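Putative fimbrium anchoring subunit Fim4B (Bacteroides ovatus, PDB 5CAG) is a putative anchoring subunit of a fimbrium, a predicted outer-membrane lipoprotein of the FimB/Mfa2 family. Local coordinates at residues V17-V29 / I127-L140. Residues are numbered along the deposited sequence; the frame is centred on the assembly and turned at random.
Sequences VSGVDIKLDWDGV and IEKSEEVLRLDWKL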
# COMPACT_ATOMS: atom_id res chain seq x y z
N VAL A 17 -9.87 -10.88 32.38
CA VAL A 17 -9.17 -10.09 31.36
C VAL A 17 -8.44 -8.89 31.95
O VAL A 17 -9.06 -7.97 32.51
CB VAL A 17 -10.08 -9.62 30.19
CG1 VAL A 17 -10.25 -10.72 29.15
CG2 VAL A 17 -11.43 -9.09 30.67
N SER A 18 -7.12 -8.89 31.79
CA SER A 18 -6.28 -7.77 32.17
C SER A 18 -6.26 -6.85 30.96
O SER A 18 -5.54 -7.13 30.00
CB SER A 18 -4.88 -8.24 32.59
OG SER A 18 -4.17 -8.94 31.58
N GLY A 19 -7.13 -5.85 30.96
CA GLY A 19 -7.27 -4.91 29.85
C GLY A 19 -6.01 -4.14 29.49
O GLY A 19 -5.11 -3.98 30.33
N VAL A 20 -5.92 -3.70 28.23
CA VAL A 20 -4.79 -2.90 27.76
C VAL A 20 -5.31 -1.51 27.36
O VAL A 20 -6.50 -1.33 27.14
CB VAL A 20 -3.94 -3.55 26.63
CG1 VAL A 20 -3.27 -4.82 27.11
CG2 VAL A 20 -4.76 -3.80 25.37
N ASP A 21 -4.40 -0.52 27.32
CA ASP A 21 -4.73 0.85 26.95
C ASP A 21 -3.71 1.31 25.91
O ASP A 21 -2.54 1.57 26.23
CB ASP A 21 -4.77 1.77 28.18
CG ASP A 21 -5.33 3.17 27.97
OD1 ASP A 21 -5.54 3.57 26.79
OD2 ASP A 21 -5.50 3.90 28.97
N ILE A 22 -4.17 1.37 24.66
CA ILE A 22 -3.36 1.78 23.53
C ILE A 22 -3.50 3.29 23.32
O ILE A 22 -4.62 3.81 23.26
CB ILE A 22 -3.75 0.97 22.27
CG1 ILE A 22 -3.34 -0.51 22.44
CG2 ILE A 22 -3.16 1.56 20.98
CD1 ILE A 22 -4.36 -1.50 21.91
N LYS A 23 -2.36 3.98 23.27
CA LYS A 23 -2.27 5.40 22.91
C LYS A 23 -1.53 5.47 21.58
O LYS A 23 -0.48 4.84 21.44
CB LYS A 23 -1.61 6.26 23.99
CG LYS A 23 -1.68 7.76 23.69
CD LYS A 23 -0.57 8.56 24.39
CE LYS A 23 -0.27 9.90 23.75
NZ LYS A 23 0.18 10.91 24.75
N LEU A 24 -2.09 6.18 20.61
CA LEU A 24 -1.48 6.31 19.29
C LEU A 24 -1.01 7.71 19.06
O LEU A 24 -1.75 8.66 19.31
CB LEU A 24 -2.43 5.89 18.15
CG LEU A 24 -2.92 4.44 18.15
CD1 LEU A 24 -4.02 4.26 17.17
CD2 LEU A 24 -1.83 3.49 17.83
N ASP A 25 0.25 7.85 18.63
CA ASP A 25 0.84 9.13 18.29
C ASP A 25 0.91 9.18 16.79
O ASP A 25 1.16 8.15 16.13
CB ASP A 25 2.22 9.32 18.94
CG ASP A 25 2.76 10.75 18.85
OD1 ASP A 25 1.94 11.68 18.59
OD2 ASP A 25 3.98 10.94 19.07
N TRP A 26 0.60 10.36 16.24
CA TRP A 26 0.59 10.53 14.80
C TRP A 26 1.50 11.65 14.41
O TRP A 26 1.50 12.06 13.25
CB TRP A 26 -0.83 10.78 14.26
CG TRP A 26 -1.75 9.60 14.40
CD1 TRP A 26 -2.54 9.29 15.47
CD2 TRP A 26 -1.97 8.56 13.43
NE1 TRP A 26 -3.20 8.11 15.25
CE2 TRP A 26 -2.89 7.65 13.99
CE3 TRP A 26 -1.50 8.33 12.12
CZ2 TRP A 26 -3.32 6.50 13.31
CZ3 TRP A 26 -1.92 7.19 11.45
CH2 TRP A 26 -2.79 6.28 12.05
N ASP A 27 2.32 12.14 15.37
CA ASP A 27 3.28 13.22 15.15
C ASP A 27 4.31 12.78 14.13
O ASP A 27 5.03 11.79 14.35
CB ASP A 27 3.93 13.67 16.47
CG ASP A 27 3.09 14.67 17.25
OD1 ASP A 27 1.85 14.45 17.36
OD2 ASP A 27 3.66 15.64 17.79
N GLY A 28 4.28 13.44 12.99
CA GLY A 28 5.19 13.17 11.88
C GLY A 28 4.89 11.91 11.09
O GLY A 28 5.74 11.45 10.32
N VAL A 29 3.68 11.35 11.30
CA VAL A 29 3.14 10.19 10.60
C VAL A 29 2.28 10.75 9.48
O VAL A 29 2.56 10.47 8.32
CB VAL A 29 2.37 9.24 11.55
CG1 VAL A 29 1.84 8.03 10.80
CG2 VAL A 29 3.26 8.80 12.69
N ILE A 127 1.31 -10.40 26.76
CA ILE A 127 0.45 -9.71 27.74
C ILE A 127 0.45 -10.57 29.00
O ILE A 127 -0.03 -11.71 28.98
CB ILE A 127 -0.98 -9.41 27.19
CG1 ILE A 127 -0.96 -8.20 26.27
CG2 ILE A 127 -2.00 -9.19 28.31
CD1 ILE A 127 -0.89 -8.56 24.91
N GLU A 128 1.02 -10.05 30.08
CA GLU A 128 1.09 -10.80 31.33
C GLU A 128 -0.20 -10.62 32.14
O GLU A 128 -1.00 -9.72 31.85
CB GLU A 128 2.33 -10.38 32.16
CG GLU A 128 3.66 -10.81 31.56
CD GLU A 128 4.27 -12.10 32.09
OE1 GLU A 128 3.54 -12.92 32.69
OE2 GLU A 128 5.49 -12.30 31.88
N LYS A 129 -0.40 -11.52 33.15
CA LYS A 129 -1.51 -11.49 34.10
C LYS A 129 -1.29 -10.23 34.94
O LYS A 129 -0.19 -10.06 35.48
CB LYS A 129 -1.52 -12.79 34.95
CG LYS A 129 -2.77 -13.00 35.79
CD LYS A 129 -2.60 -14.16 36.78
CE LYS A 129 -3.88 -14.52 37.52
NZ LYS A 129 -3.70 -15.65 38.47
N SER A 130 -2.25 -9.29 34.94
CA SER A 130 -2.06 -8.04 35.67
C SER A 130 -3.35 -7.52 36.28
O SER A 130 -4.45 -7.68 35.72
CB SER A 130 -1.46 -6.96 34.77
OG SER A 130 -1.17 -5.79 35.52
N GLU A 131 -3.20 -6.89 37.46
CA GLU A 131 -4.31 -6.30 38.18
C GLU A 131 -4.57 -4.93 37.59
O GLU A 131 -5.73 -4.55 37.38
CB GLU A 131 -4.06 -6.26 39.70
CG GLU A 131 -4.21 -7.62 40.38
CD GLU A 131 -5.60 -8.23 40.54
OE1 GLU A 131 -6.39 -8.24 39.56
OE2 GLU A 131 -5.87 -8.77 41.64
N GLU A 132 -3.49 -4.22 37.23
CA GLU A 132 -3.57 -2.91 36.60
C GLU A 132 -3.56 -3.01 35.04
O GLU A 132 -3.13 -4.02 34.47
CB GLU A 132 -2.43 -2.02 37.13
CG GLU A 132 -2.74 -0.52 37.11
CD GLU A 132 -4.10 -0.11 37.64
OE1 GLU A 132 -4.39 -0.38 38.84
OE2 GLU A 132 -4.89 0.48 36.86
N VAL A 133 -4.09 -1.95 34.36
CA VAL A 133 -4.19 -1.78 32.90
C VAL A 133 -2.78 -1.63 32.27
O VAL A 133 -2.02 -0.75 32.69
CB VAL A 133 -5.08 -0.55 32.51
CG1 VAL A 133 -5.71 -0.74 31.14
CG2 VAL A 133 -6.14 -0.24 33.56
N LEU A 134 -2.44 -2.47 31.26
CA LEU A 134 -1.12 -2.38 30.61
C LEU A 134 -1.18 -1.29 29.53
O LEU A 134 -2.08 -1.30 28.69
CB LEU A 134 -0.68 -3.75 30.05
CG LEU A 134 -0.51 -4.85 31.10
CD1 LEU A 134 -1.16 -6.16 30.66
CD2 LEU A 134 0.95 -5.03 31.55
N ARG A 135 -0.27 -0.30 29.60
CA ARG A 135 -0.27 0.85 28.71
C ARG A 135 0.73 0.71 27.55
O ARG A 135 1.95 0.79 27.75
CB ARG A 135 -0.00 2.16 29.49
CG ARG A 135 -1.22 2.73 30.23
CD ARG A 135 -1.27 2.37 31.71
NE ARG A 135 -2.59 2.65 32.30
CZ ARG A 135 -2.96 2.30 33.52
NH1 ARG A 135 -2.13 1.63 34.31
NH2 ARG A 135 -4.18 2.60 33.96
N LEU A 136 0.21 0.52 26.34
CA LEU A 136 1.00 0.45 25.11
C LEU A 136 1.08 1.85 24.46
O LEU A 136 0.05 2.54 24.37
CB LEU A 136 0.36 -0.53 24.11
CG LEU A 136 0.46 -2.05 24.27
CD1 LEU A 136 1.87 -2.54 24.34
CD2 LEU A 136 -0.49 -2.59 25.29
N ASP A 137 2.26 2.28 24.00
CA ASP A 137 2.37 3.56 23.32
C ASP A 137 2.86 3.30 21.91
O ASP A 137 4.02 2.98 21.71
CB ASP A 137 3.27 4.52 24.09
CG ASP A 137 2.55 5.17 25.25
OD1 ASP A 137 2.36 4.50 26.28
OD2 ASP A 137 2.19 6.36 25.12
N TRP A 138 1.94 3.31 20.96
CA TRP A 138 2.23 2.96 19.59
C TRP A 138 2.15 4.15 18.67
O TRP A 138 1.56 5.17 19.01
CB TRP A 138 1.26 1.87 19.10
CG TRP A 138 1.39 0.54 19.81
CD1 TRP A 138 2.48 0.06 20.45
CD2 TRP A 138 0.43 -0.53 19.81
NE1 TRP A 138 2.25 -1.22 20.90
CE2 TRP A 138 1.00 -1.61 20.51
CE3 TRP A 138 -0.87 -0.68 19.29
CZ2 TRP A 138 0.33 -2.82 20.72
CZ3 TRP A 138 -1.56 -1.87 19.53
CH2 TRP A 138 -0.95 -2.93 20.22
N LYS A 139 2.81 4.02 17.53
CA LYS A 139 2.92 4.94 16.40
C LYS A 139 2.78 4.08 15.17
O LYS A 139 3.27 2.94 15.17
CB LYS A 139 4.26 5.68 16.43
CG LYS A 139 4.41 6.72 15.34
CD LYS A 139 5.53 7.73 15.58
CE LYS A 139 5.05 9.02 16.20
NZ LYS A 139 6.20 9.92 16.56
N LEU A 140 2.04 4.52 14.15
CA LEU A 140 1.89 3.64 13.01
C LEU A 140 2.84 4.05 11.91
O LEU A 140 3.39 5.14 11.97
CB LEU A 140 0.45 3.62 12.55
CG LEU A 140 -0.35 2.42 12.98
CD1 LEU A 140 -0.39 2.29 14.49
CD2 LEU A 140 -1.75 2.51 12.46
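Ser18 meets the end of strand 118-127 and the loop that follows, residues 128-133: its OG makes a weak hydrogen bond to Glu128 O and lies against CG2 of Ile127. From Gly19 onward strand 20-25 runs parallel to strand 134-139, their axes 20° apart. Gly19 O accepts a hydrogen bond from Leu134 N; the N atoms of Asp21, Lys23 and Asp25 donate to the O atoms of Leu134, Leu136 and Trp138, while Asp21 O and Lys23 O receive Leu136 N and Trp138 N. Val20 lays its CB against CD2 of Leu136 (3.8 Å). Ile22 then comes over one face of the Trp138 indole, its CG1 4.1 Å from the centroid of the six-membered ring in a CH-pi contact; CG2, anti to the backbone N, reaches CE3 at 3.6 Å. CD2 of Leu24 touches both CB of Trp138 and CD1 of Leu140. On the face that carries Asp21, Lys23 and Asp137, Asp25 lies alongside Lys139, whose chain bends at chi3 (-97°), bringing NZ to Asp25 OD2 (3.5 Å, a salt bridge) and letting it donate a hydrogen bond to a lone pair of Asp27 O (3.1 Å). Trp26 meets Leu140 CD2 through CH2, while its NE1 bonds to Val57 O. Strand 20-25 thus lies between antiparallel strand 59-62 and this parallel partner, its apolar face joining the domain interior, its charged face held by Lys139 at Asp25 and Asp27.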